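Local structure of nicotinate-nucleotide diphosphorylase (Carboxylating) (Streptococcus pyogenes GA06023, 5HUO) at residues L33-I38 / F85-T90; D39-A44 / L133-H138; G77-L82 / L302-K307. The protein catalyses the conversion of quinolinate and 5-phospho-alpha-D-ribose 1-diphosphate to nicotinate ribonucleotide, carbon dioxide and diphosphate, a step of NAD biosynthesis. All coordinates share one frame; numbering follows the deposited sequence.

Interaction 1 (L33-I38 / F85-T90); sequences LTPFQI and FQRVFT
P35, at the start of helix 35-49, is level with R87 on helix 82-92, and these two residues make the closest backbone approach between the segments, CA to CA 7.8 Å. Here the N-terminal turn of helix 35-49, capped by T34, packs against helix 82-92 in quinolinate phosphoribosyltransferase, partly buried and with no hydrogen bond between the two segments. R87 is on one side of both contacts and contributes about half of the buried surface. With its CG anti to the backbone N (chi1 -174°) and a bend at chi2, the chain presents its aliphatic base to one residue and its charged end to another. The CD1 methyl of I38 rests on the base, 3.9 Å from R87 CG and almost as near to R87 CB, and the two side chains meet at a slant. Farther out, CG of P35 lies over one face of the guanidinium, while P35 CB is 4.0 Å from R87 NE. The proline ring lies loosely against that face, in van der Waals contact, and the charge is answered one residue beyond the segment: D39 receives NE and NH1 of R87 on its carboxylate, with a salt bridge from NH1 to OD2. Two N-H donors on one carboxylate should limit rotation of the guanidinium. The turn that carries P35 is itself fixed at its beginning. The side chain of Q37 folds back to the N-cap residue, its OE1 accepting the backbone N-H of T34 in the carbonyl plane, at 3.1 Å from T34 N and nearly straight, with 173° at the hydrogen.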
# COMPACT_ATOMS: atom_id res chain seq x y z
N LEU A 33 11.09 0.57 20.65
CA LEU A 33 10.38 0.72 19.39
C LEU A 33 8.88 0.45 19.56
O LEU A 33 8.52 -0.49 20.24
CB LEU A 33 10.95 -0.22 18.32
CG LEU A 33 12.35 0.10 17.82
CD1 LEU A 33 12.78 -0.91 16.79
CD2 LEU A 33 12.42 1.51 17.24
N THR A 34 8.04 1.27 18.93
CA THR A 34 6.57 1.24 19.07
C THR A 34 5.85 0.49 17.96
O THR A 34 6.38 0.35 16.89
CB THR A 34 5.97 2.66 19.16
OG1 THR A 34 6.09 3.33 17.91
CG2 THR A 34 6.68 3.49 20.17
N PRO A 35 4.63 0.01 18.19
CA PRO A 35 3.99 -0.74 17.07
C PRO A 35 3.76 0.09 15.84
O PRO A 35 3.88 -0.38 14.73
CB PRO A 35 2.64 -1.14 17.66
CG PRO A 35 2.94 -1.32 19.09
CD PRO A 35 3.86 -0.19 19.44
N PHE A 36 3.42 1.34 16.04
CA PHE A 36 3.29 2.24 14.91
C PHE A 36 4.53 2.22 13.99
O PHE A 36 4.43 2.30 12.76
CB PHE A 36 3.11 3.65 15.39
CG PHE A 36 3.25 4.63 14.28
CD1 PHE A 36 2.20 4.83 13.40
CD2 PHE A 36 4.48 5.32 14.08
CE1 PHE A 36 2.34 5.72 12.36
CE2 PHE A 36 4.63 6.21 13.06
CZ PHE A 36 3.56 6.39 12.16
N GLN A 37 5.68 2.21 14.62
CA GLN A 37 6.92 2.20 13.89
C GLN A 37 7.22 0.90 13.22
O GLN A 37 7.81 0.89 12.13
CB GLN A 37 8.07 2.47 14.83
CG GLN A 37 8.36 3.90 15.16
CD GLN A 37 9.45 4.05 16.23
OE1 GLN A 37 9.36 3.47 17.28
NE2 GLN A 37 10.45 4.88 15.95
N ILE A 38 6.87 -0.22 13.84
CA ILE A 38 7.38 -1.58 13.36
C ILE A 38 6.38 -2.51 12.70
O ILE A 38 6.73 -3.34 11.91
CB ILE A 38 8.10 -2.33 14.49
CG1 ILE A 38 7.09 -2.74 15.56
CG2 ILE A 38 9.17 -1.49 15.10
CD1 ILE A 38 7.69 -3.59 16.67
N PHE A 85 10.72 -8.93 18.69
CA PHE A 85 10.52 -10.41 18.76
C PHE A 85 9.10 -10.76 19.20
O PHE A 85 8.39 -11.51 18.54
CB PHE A 85 11.52 -11.04 19.73
CG PHE A 85 11.26 -12.47 20.03
CD1 PHE A 85 11.81 -13.45 19.24
CD2 PHE A 85 10.49 -12.84 21.10
CE1 PHE A 85 11.56 -14.79 19.52
CE2 PHE A 85 10.28 -14.16 21.42
CZ PHE A 85 10.79 -15.15 20.62
N GLN A 86 8.69 -10.14 20.28
CA GLN A 86 7.36 -10.39 20.83
C GLN A 86 6.23 -10.01 19.86
O GLN A 86 5.21 -10.68 19.75
CB GLN A 86 7.16 -9.62 22.16
CG GLN A 86 8.03 -10.18 23.25
CD GLN A 86 7.83 -9.52 24.59
OE1 GLN A 86 8.73 -8.85 25.10
NE2 GLN A 86 6.65 -9.67 25.17
N ARG A 87 6.43 -8.87 19.20
CA ARG A 87 5.38 -8.26 18.36
C ARG A 87 5.06 -9.12 17.16
O ARG A 87 3.95 -9.18 16.70
CB ARG A 87 5.79 -6.84 17.95
CG ARG A 87 4.71 -6.10 17.20
CD ARG A 87 3.45 -5.93 18.01
NE ARG A 87 2.48 -5.14 17.31
CZ ARG A 87 1.16 -5.20 17.49
NH1 ARG A 87 0.34 -4.48 16.76
NH2 ARG A 87 0.62 -5.96 18.39
N VAL A 88 6.04 -9.84 16.68
CA VAL A 88 5.82 -10.76 15.56
C VAL A 88 4.70 -11.75 15.91
O VAL A 88 3.81 -12.02 15.09
CB VAL A 88 7.07 -11.54 15.18
CG1 VAL A 88 6.77 -12.58 14.12
CG2 VAL A 88 8.15 -10.62 14.67
N PHE A 89 4.75 -12.29 17.12
CA PHE A 89 3.71 -13.27 17.59
C PHE A 89 2.36 -12.62 17.76
O PHE A 89 1.36 -13.10 17.34
CB PHE A 89 4.10 -13.93 18.91
CG PHE A 89 5.34 -14.75 18.83
CD1 PHE A 89 5.28 -16.07 18.45
CD2 PHE A 89 6.58 -14.19 19.10
CE1 PHE A 89 6.44 -16.82 18.32
CE2 PHE A 89 7.75 -14.93 18.98
CZ PHE A 89 7.66 -16.25 18.61
N THR A 90 2.38 -11.47 18.36
CA THR A 90 1.19 -10.72 18.72
C THR A 90 0.37 -10.17 17.54
O THR A 90 -0.84 -10.06 17.61
CB THR A 90 1.62 -9.59 19.64
OG1 THR A 90 1.95 -10.18 20.88
CG2 THR A 90 0.54 -8.68 19.91

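Interaction 2 (D39-A44 / L133-H138); sequences DDTLKA and LNFLQH
A CH-pi contact between L42 and F135 joins helix 35-49 to the long helix 122-153 in the alpha-helical layer of this phosphoribosyltransferase. The two residues are also the nearest pair of backbone positions, CA to CA 8.9 Å, a separation that the phenylalanine spans by pointing toward the other helix. The contact is buried and wholly apolar. The CD2 methyl of L42 sits over one face of the ring, 3.6 Å from its centroid and 24° off the normal, displaced toward the rim on the CZ side. L42 leaves its helix to the side, and with CG beside the backbone N (chi1 -54°) one methyl is brought to the aromatic face. T41 meets the same ring differently: its CG2 is at the edge, near the ring plane, 4.1 Å from F135 CZ. Neighbouring residues on one helical turn thus hold the far end of the ring from two directions, a face and an edge, which should restrict its tilting. The helix is kinked around D40 and T41, yet it is regular again by K43, whose backbone N bonds to the carbonyl of D39. A third subunit closes in from outside, where P168 of that subunit packs on F135 and N169 of that subunit donates through ND2 to the carbonyl O of T41. Within the chain, L42 also lies against R87, V88 and L91 of helix 82-92, so that its side chain lies where three helices meet, while L133 and L136 of helix 122-153 lean on strands 66-73 and 304-311.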
# COMPACT_ATOMS: atom_id res chain seq x y z
N ASP A 39 5.10 -2.30 13.00
CA ASP A 39 4.07 -3.22 12.52
C ASP A 39 4.09 -3.53 11.01
O ASP A 39 4.03 -4.69 10.64
CB ASP A 39 2.69 -2.74 12.91
CG ASP A 39 2.33 -3.10 14.34
OD1 ASP A 39 3.20 -3.50 15.14
OD2 ASP A 39 1.11 -2.94 14.68
N ASP A 40 4.15 -2.51 10.15
CA ASP A 40 4.09 -2.77 8.70
C ASP A 40 5.22 -3.62 8.24
O ASP A 40 5.03 -4.51 7.41
CB ASP A 40 4.05 -1.50 7.89
CG ASP A 40 2.70 -0.83 7.95
OD1 ASP A 40 1.65 -1.52 8.09
OD2 ASP A 40 2.68 0.43 7.90
N THR A 41 6.39 -3.39 8.80
CA THR A 41 7.62 -4.14 8.48
C THR A 41 7.52 -5.60 8.92
O THR A 41 7.87 -6.52 8.16
CB THR A 41 8.84 -3.53 9.21
OG1 THR A 41 9.02 -2.20 8.82
CG2 THR A 41 10.06 -4.26 8.90
N LEU A 42 7.03 -5.82 10.13
CA LEU A 42 6.86 -7.20 10.64
C LEU A 42 5.78 -7.99 9.89
O LEU A 42 5.97 -9.14 9.55
CB LEU A 42 6.52 -7.22 12.12
CG LEU A 42 7.42 -6.50 13.14
CD1 LEU A 42 7.25 -7.12 14.50
CD2 LEU A 42 8.85 -6.49 12.78
N LYS A 43 4.69 -7.32 9.56
CA LYS A 43 3.69 -7.95 8.72
C LYS A 43 4.30 -8.41 7.40
O LYS A 43 4.03 -9.51 6.92
CB LYS A 43 2.52 -7.04 8.45
CG LYS A 43 1.62 -6.95 9.65
CD LYS A 43 0.30 -6.28 9.28
CE LYS A 43 0.05 -5.04 10.09
NZ LYS A 43 -1.40 -4.75 10.06
N ALA A 44 5.05 -7.52 6.77
CA ALA A 44 5.62 -7.82 5.49
C ALA A 44 6.48 -9.05 5.61
O ALA A 44 6.54 -9.90 4.71
CB ALA A 44 6.40 -6.63 4.95
N LEU A 133 12.82 -14.70 15.38
CA LEU A 133 14.26 -14.88 15.65
C LEU A 133 15.15 -14.10 14.72
O LEU A 133 16.14 -13.53 15.12
CB LEU A 133 14.63 -16.36 15.57
CG LEU A 133 14.18 -17.25 16.74
CD1 LEU A 133 14.43 -18.69 16.40
CD2 LEU A 133 14.88 -16.90 18.05
N ASN A 134 14.80 -14.08 13.47
CA ASN A 134 15.54 -13.31 12.48
C ASN A 134 15.68 -11.85 12.91
O ASN A 134 16.76 -11.28 12.83
CB ASN A 134 14.91 -13.40 11.10
CG ASN A 134 15.18 -14.74 10.41
OD1 ASN A 134 15.94 -15.55 10.90
ND2 ASN A 134 14.57 -14.96 9.27
N PHE A 135 14.60 -11.25 13.42
CA PHE A 135 14.71 -9.88 13.94
C PHE A 135 15.63 -9.86 15.13
O PHE A 135 16.60 -9.16 15.16
CB PHE A 135 13.36 -9.28 14.29
CG PHE A 135 12.63 -8.69 13.11
CD1 PHE A 135 12.95 -7.47 12.64
CD2 PHE A 135 11.61 -9.42 12.44
CE1 PHE A 135 12.32 -6.95 11.53
CE2 PHE A 135 10.97 -8.90 11.34
CZ PHE A 135 11.33 -7.65 10.89
N LEU A 136 15.33 -10.69 16.11
CA LEU A 136 16.08 -10.71 17.38
C LEU A 136 17.56 -10.99 17.21
O LEU A 136 18.40 -10.33 17.80
CB LEU A 136 15.50 -11.73 18.31
CG LEU A 136 16.06 -11.68 19.74
CD1 LEU A 136 15.51 -10.49 20.48
CD2 LEU A 136 15.74 -12.96 20.48
N GLN A 137 17.88 -11.93 16.35
CA GLN A 137 19.28 -12.29 16.11
C GLN A 137 20.01 -11.14 15.50
O GLN A 137 21.13 -10.82 15.88
CB GLN A 137 19.38 -13.51 15.24
CG GLN A 137 19.11 -14.78 16.03
CD GLN A 137 19.19 -16.01 15.21
OE1 GLN A 137 19.31 -15.93 13.97
NE2 GLN A 137 19.04 -17.15 15.83
N HIS A 138 19.38 -10.50 14.55
CA HIS A 138 20.03 -9.42 13.76
C HIS A 138 20.31 -8.19 14.66
O HIS A 138 21.43 -7.64 14.66
CB HIS A 138 19.13 -9.03 12.58
CG HIS A 138 19.65 -7.92 11.73
ND1 HIS A 138 20.68 -8.09 10.84
CD2 HIS A 138 19.27 -6.62 11.60
CE1 HIS A 138 20.93 -6.95 10.21
NE2 HIS A 138 20.09 -6.04 10.65

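Interaction 3 (G77-L82 / L302-K307); sequences GVLAGL and LDFSMK
G77 and L302 bring the two backbones closest, CA to CA 7.4 Å, and from there the segments diverge, until the CA atoms of L82 and K307 are 16.7 Å apart. No hydrogen bond links the segments; each belongs to a different antiparallel sheet, and what joins them in the buried interior of the quinolinate phosphoribosyltransferase fold is van der Waals contact, of L302 with backbone and of F304 with L79. The CB of L302 points at the other segment and its two methyls divide the work: CD1 lies loosely over CA of G77, 4.4 Å away, where the backbone has no side chain to intervene, and CD2 lies 4.0 Å from the carbonyl O of V78. V78 itself turns its side chain away, and so offers only backbone to the leucine. Two residues on, F304 directs its ring at the opposite segment and meets L79. Here CD1 of L79 touches CZ at the far end of the ring, 4.0 Å away, and the two side chains run at about a right angle. With CG anti to the backbone N (chi1 173°), L79 extends toward the ring although its CB does not aim there. L109 of strand 108-109 touches L79, L302 and F304 alike, drawing the three into one apolar cluster. Helix 122-153 lines it too: S140 packs on F304, and the N of L302 bonds to the carbonyl O of Q137. Beyond F304 the chain enters strand 304-311, an outer strand of the four-stranded sheet beside 66-73, whereas 77-78 pairs with 108-109.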
# COMPACT_ATOMS: atom_id res chain seq x y z
N GLY A 77 26.59 -11.91 24.53
CA GLY A 77 26.52 -10.61 23.94
C GLY A 77 25.51 -9.72 24.60
O GLY A 77 25.24 -9.84 25.78
N VAL A 78 24.92 -8.83 23.80
CA VAL A 78 23.92 -7.90 24.29
C VAL A 78 22.57 -8.11 23.65
O VAL A 78 22.48 -8.31 22.48
CB VAL A 78 24.37 -6.46 24.05
CG1 VAL A 78 23.41 -5.47 24.67
CG2 VAL A 78 25.73 -6.26 24.65
N LEU A 79 21.53 -8.03 24.47
CA LEU A 79 20.14 -8.30 24.03
C LEU A 79 19.52 -7.07 23.45
O LEU A 79 19.47 -6.02 24.09
CB LEU A 79 19.25 -8.81 25.16
CG LEU A 79 17.75 -8.98 24.91
CD1 LEU A 79 17.46 -10.13 23.96
CD2 LEU A 79 17.00 -9.19 26.23
N ALA A 80 19.04 -7.20 22.22
CA ALA A 80 18.31 -6.08 21.53
C ALA A 80 17.23 -6.63 20.65
O ALA A 80 17.45 -7.61 19.93
CB ALA A 80 19.27 -5.20 20.72
N GLY A 81 16.10 -5.94 20.66
CA GLY A 81 14.95 -6.33 19.83
C GLY A 81 13.94 -7.26 20.48
O GLY A 81 13.16 -7.89 19.82
N LEU A 82 13.95 -7.33 21.77
CA LEU A 82 13.04 -8.24 22.50
C LEU A 82 11.53 -7.94 22.25
O LEU A 82 10.76 -8.83 22.05
CB LEU A 82 13.30 -8.17 23.99
CG LEU A 82 12.54 -9.21 24.81
CD1 LEU A 82 13.08 -10.61 24.53
CD2 LEU A 82 12.67 -8.93 26.30
N LEU A 302 23.56 -12.60 16.38
CA LEU A 302 23.77 -13.30 17.62
C LEU A 302 22.86 -14.51 17.69
O LEU A 302 21.65 -14.40 17.51
CB LEU A 302 23.48 -12.38 18.80
CG LEU A 302 24.01 -12.85 20.15
CD1 LEU A 302 25.51 -12.58 20.19
CD2 LEU A 302 23.32 -12.07 21.29
N ASP A 303 23.42 -15.66 18.05
CA ASP A 303 22.66 -16.91 18.07
C ASP A 303 21.65 -17.05 19.29
O ASP A 303 22.00 -16.72 20.46
CB ASP A 303 23.63 -18.07 17.98
CG ASP A 303 22.93 -19.41 17.58
OD1 ASP A 303 21.79 -19.41 17.05
OD2 ASP A 303 23.54 -20.48 17.81
N PHE A 304 20.41 -17.42 18.96
CA PHE A 304 19.37 -17.77 19.91
C PHE A 304 18.68 -19.04 19.38
O PHE A 304 18.82 -19.36 18.22
CB PHE A 304 18.25 -16.71 20.02
CG PHE A 304 18.64 -15.42 20.66
CD1 PHE A 304 19.31 -14.42 19.93
CD2 PHE A 304 18.32 -15.16 21.97
CE1 PHE A 304 19.65 -13.23 20.50
CE2 PHE A 304 18.65 -13.95 22.56
CZ PHE A 304 19.32 -12.99 21.84
N SER A 305 17.92 -19.73 20.24
CA SER A 305 17.05 -20.76 19.78
C SER A 305 15.78 -20.79 20.60
O SER A 305 15.71 -20.34 21.71
CB SER A 305 17.73 -22.11 19.82
OG SER A 305 17.60 -22.68 21.13
N MET A 306 14.74 -21.33 19.99
CA MET A 306 13.44 -21.57 20.65
C MET A 306 13.27 -23.07 20.75
O MET A 306 13.23 -23.77 19.74
CB MET A 306 12.30 -21.00 19.87
CG MET A 306 12.03 -19.59 20.22
SD MET A 306 10.80 -18.81 19.15
CE MET A 306 9.42 -19.96 19.19
N LYS A 307 13.18 -23.55 21.97
CA LYS A 307 13.20 -24.97 22.26
C LYS A 307 12.33 -25.27 23.48
O LYS A 307 11.85 -24.36 24.17
CB LYS A 307 14.67 -25.44 22.51
CG LYS A 307 15.30 -26.18 21.36
CD LYS A 307 16.80 -25.95 21.27
CE LYS A 307 17.38 -26.46 19.92
NZ LYS A 307 18.78 -25.98 19.62

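In the fold
From the N terminus, helix 35-49 is used twice: its first turn meets helix 82-92 in interaction 1, closing 46 intervening residues, and the next turns meet helix 122-153 in interaction 2, closing 88. Interaction 3 makes the longest closure, 219 residues, bringing the segment that leads into helix 82-92 to the last strand. All three cross and none nests, so the segments alternate along the chain and the three closures interlock in sequence. Interactions 1 and 2, which share helix 35-49, lie about 8 Å apart, centre to centre. M306 touches F85 and F89, and L136 touches the backbone of A80 and G81, tying the helices to the strands.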